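Local atomic coordinates of uncharacterized protein (Legionella pneumophila subsp. pneumophila str. Philadelphia 1, PDB entry 4RXV), a protein that is of uncharacterized function but carries a RavJ-type peptidase-like domain of clan CA, which suggests, without proving, a papain-like hydrolytic activity in this Legionella protein. Residues Asn85-Phe90 and Thr222-Thr227. Residues are numbered along the deposited sequence; the frame is centred on the assembly and turned at random.
Sequences NKKSSF and TPYTGT
Asn-85 and Tyr-224 bring two irregular backbones together, their CA atoms 6.9 Å apart, where the loop following helix 74-84 meets the loop after strand 202-206, near the end of this N-terminal fragment; no direct hydrogen bond joins the segments. The contact illustrates how an aromatic side chain docks loop on loop while waters and a neighbouring carboxylate bridge polar groups. With CG anti to the backbone N (chi1 -163°), Tyr-224 extends its ring between Asn-85 and the chain of Lys-87. The Asn-85 amide crosses CD1 obliquely from the side of the ring plane away from Lys-87, Asn-85 CG to Tyr-224 CD1 3.7 Å, the amide plane turned 43° from the ring. The backbone O of Asn-85 sits at the ring edge, near the plane, 3.5 Å from CE1 of Tyr-224. Lys-87, extended beyond CG, runs obliquely past the phenol end, and its CE comes within 3.4 Å of Tyr-224 OH. Lys-87 NZ lies 5.0 Å from the centroid of the Tyr-224 ring, a long and at most weakly attractive cation-pi approach. One water accepts from Asn-85 ND2 and donates to Thr-222 O at 2.6 Å, lying at the ring edge in its plane; the other, above the centre of one ring face, accepts from Lys-87 NZ at 2.7 Å and donates to Tyr-224 O. Asn-85 is also held from outside: its ND2 donates to Glu-16, and its OD1 receives Arg-98 and His-108. Glu-16 takes the backbone N of Tyr-224 through its other carboxylate oxygen, linking both segments, and Arg-98 makes a cation-pi contact with the ring. The chemistry implies a solvent-bordered join of the two loops, where van der Waals contact accompanies the bonds that probably hold the tyrosine.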
ATOM      1  N   ASN A  85       3.969  -9.444   7.131  1.00  9.13           N
ATOM      2  CA  ASN A  85       4.339  -9.031   8.490  1.00  9.49           C
ATOM      3  C   ASN A  85       4.907 -10.161   9.337  1.00 10.65           C
ATOM      4  O   ASN A  85       5.261  -9.960  10.494  1.00 11.53           O
ATOM      5  CB  ASN A  85       3.148  -8.419   9.219  1.00  9.82           C
ATOM      6  CG  ASN A  85       2.905  -6.975   8.825  1.00 10.02           C
ATOM      7  OD1 ASN A  85       3.578  -6.401   7.961  1.00  9.13           O
ATOM      8  ND2 ASN A  85       1.937  -6.374   9.477  1.00 11.11           N
ATOM      9  N   LYS A  86       5.017 -11.353   8.782  1.00 11.69           N
ATOM     10  CA  LYS A  86       5.671 -12.430   9.501  1.00 14.35           C
ATOM     11  C   LYS A  86       7.168 -12.140   9.675  1.00 13.43           C
ATOM     12  O   LYS A  86       7.856 -11.728   8.739  1.00 19.19           O
ATOM     13  CB  LYS A  86       5.435 -13.760   8.791  1.00 17.84           C
ATOM     14  CG  LYS A  86       3.978 -14.168   8.856  1.00 25.11           C
ATOM     15  CD  LYS A  86       3.727 -15.561   8.299  1.00 37.18           C
ATOM     16  CE  LYS A  86       2.240 -15.922   8.360  1.00 45.13           C
ATOM     17  NZ  LYS A  86       1.660 -15.809   9.730  1.00 47.73           N
ATOM     18  N   LYS A  87       7.661 -12.329  10.896  1.00 14.98           N
ATOM     19  CA  LYS A  87       9.070 -12.129  11.180  1.00 15.57           C
ATOM     20  C   LYS A  87       9.779 -13.459  11.128  1.00 16.53           C
ATOM     21  O   LYS A  87       9.391 -14.405  11.781  1.00 17.82           O
ATOM     22  CB  LYS A  87       9.280 -11.483  12.545  1.00 16.39           C
ATOM     23  CG  LYS A  87       8.700 -10.088  12.637  1.00 17.94           C
ATOM     24  CD  LYS A  87       8.891  -9.526  14.026  1.00 19.09           C
ATOM     25  CE  LYS A  87       8.178  -8.193  14.186  1.00 20.00           C
ATOM     26  NZ  LYS A  87       8.387  -7.635  15.547  1.00 21.14           N
ATOM     27  N   SER A  88      10.827 -13.524  10.328  1.00 19.50           N
ATOM     28  CA  SER A  88      11.633 -14.720  10.262  1.00 23.51           C
ATOM     29  C   SER A  88      12.989 -14.399  10.836  1.00 23.00           C
ATOM     30  O   SER A  88      13.202 -13.326  11.407  1.00 23.86           O
ATOM     31  CB  SER A  88      11.791 -15.192   8.819  1.00 28.44           C
ATOM     32  OG  SER A  88      12.727 -14.386   8.132  1.00 30.21           O
ATOM     33  N   SER A  89      13.902 -15.347  10.678  1.00 25.35           N
ATOM     34  CA  SER A  89      15.273 -15.196  11.129  1.00 31.31           C
ATOM     35  C   SER A  89      16.030 -14.107  10.365  1.00 27.68           C
ATOM     36  O   SER A  89      17.015 -13.570  10.867  1.00 30.09           O
ATOM     37  CB  SER A  89      16.002 -16.524  10.957  1.00 35.02           C
ATOM     38  OG  SER A  89      15.159 -17.604  11.330  1.00 45.63           O
ATOM     39  N   PHE A  90      15.572 -13.780   9.161  1.00 22.61           N
ATOM     40  CA  PHE A  90      16.262 -12.806   8.327  1.00 19.56           C
ATOM     41  C   PHE A  90      16.063 -11.406   8.911  1.00 18.23           C
ATOM     42  O   PHE A  90      14.932 -10.893   8.956  1.00 17.39           O
ATOM     43  CB  PHE A  90      15.711 -12.894   6.896  1.00 17.11           C
ATOM     44  CG  PHE A  90      16.485 -12.116   5.854  1.00 15.36           C
ATOM     45  CD1 PHE A  90      17.690 -11.488   6.115  1.00 16.97           C
ATOM     46  CD2 PHE A  90      15.973 -12.032   4.578  1.00 14.87           C
ATOM     47  CE1 PHE A  90      18.360 -10.788   5.099  1.00 15.41           C
ATOM     48  CE2 PHE A  90      16.629 -11.341   3.587  1.00 13.88           C
ATOM     49  CZ  PHE A  90      17.819 -10.717   3.842  1.00 14.61           C
ATOM     50  N   THR A 222      -2.905  -8.108  13.483  1.00 13.34           N
ATOM     51  CA  THR A 222      -2.276  -7.417  14.587  1.00 14.25           C
ATOM     52  C   THR A 222      -1.459  -6.267  13.998  1.00 11.84           C
ATOM     53  O   THR A 222      -0.612  -6.495  13.144  1.00 12.78           O
ATOM     54  CB  THR A 222      -1.391  -8.378  15.359  1.00 16.65           C
ATOM     55  OG1 THR A 222      -2.194  -9.470  15.839  1.00 17.92           O
ATOM     56  CG2 THR A 222      -0.742  -7.670  16.512  1.00 17.88           C
ATOM     57  N   PRO A 223      -1.708  -5.022  14.430  1.00 11.62           N
ATOM     58  CA  PRO A 223      -0.833  -3.938  13.961  1.00 11.54           C
ATOM     59  C   PRO A 223       0.630  -4.274  14.201  1.00 10.39           C
ATOM     60  O   PRO A 223       0.961  -4.867  15.220  1.00 11.88           O
ATOM     61  CB  PRO A 223      -1.281  -2.738  14.794  1.00 13.35           C
ATOM     62  CG  PRO A 223      -2.725  -3.036  15.115  1.00 14.22           C
ATOM     63  CD  PRO A 223      -2.729  -4.524  15.375  1.00 13.65           C
ATOM     64  N   TYR A 224       1.498  -3.907  13.271  1.00  9.49           N
ATOM     65  CA  TYR A 224       2.883  -4.346  13.362  1.00  9.38           C
ATOM     66  C   TYR A 224       3.578  -3.804  14.609  1.00  9.78           C
ATOM     67  O   TYR A 224       4.438  -4.464  15.189  1.00 10.61           O
ATOM     68  CB  TYR A 224       3.652  -3.907  12.134  1.00  9.66           C
ATOM     69  CG  TYR A 224       4.967  -4.639  11.913  1.00  9.24           C
ATOM     70  CD1 TYR A 224       4.982  -6.011  11.719  1.00  9.98           C
ATOM     71  CD2 TYR A 224       6.183  -3.956  11.823  1.00  9.31           C
ATOM     72  CE1 TYR A 224       6.138  -6.695  11.486  1.00  9.76           C
ATOM     73  CE2 TYR A 224       7.377  -4.645  11.577  1.00  9.97           C
ATOM     74  CZ  TYR A 224       7.339  -6.009  11.395  1.00 10.36           C
ATOM     75  OH  TYR A 224       8.483  -6.711  11.124  1.00 11.31           O
ATOM     76  N   THR A 225       3.220  -2.588  14.994  1.00  9.73           N
ATOM     77  CA  THR A 225       3.664  -1.960  16.237  1.00 10.79           C
ATOM     78  C   THR A 225       2.478  -1.270  16.901  1.00 11.77           C
ATOM     79  O   THR A 225       1.455  -0.956  16.259  1.00 12.40           O
ATOM     80  CB  THR A 225       4.762  -0.909  15.986  1.00 11.19           C
ATOM     81  OG1 THR A 225       4.249   0.164  15.183  1.00 10.70           O
ATOM     82  CG2 THR A 225       5.986  -1.520  15.338  1.00 11.20           C
ATOM     83  N   GLY A 226       2.616  -1.006  18.189  1.00 13.28           N
ATOM     84  CA  GLY A 226       1.619  -0.255  18.903  1.00 13.03           C
ATOM     85  C   GLY A 226       2.035   1.193  18.974  1.00 13.14           C
ATOM     86  O   GLY A 226       3.190   1.498  19.261  1.00 15.01           O
ATOM     87  N   THR A 227       1.091   2.100  18.747  1.00 13.64           N
ATOM     88  CA  THR A 227       1.398   3.519  18.763  1.00 14.16           C
ATOM     89  C   THR A 227       1.983   3.911  20.120  1.00 14.66           C
ATOM     90  O   THR A 227       1.423   3.555  21.165  1.00 15.62           O
ATOM     91  CB  THR A 227       0.126   4.339  18.555  1.00 15.97           C
ATOM     92  OG1 THR A 227      -0.542   3.881  17.372  1.00 16.94           O
ATOM     93  CG2 THR A 227       0.439   5.834  18.458  1.00 17.28           C
TER
HETATM   94  O   HOH W   1       1.587  -7.652  12.229  1.00 26.35           O
HETATM   95  O   HOH W   2       7.234  -5.201  15.110  1.00 17.26           O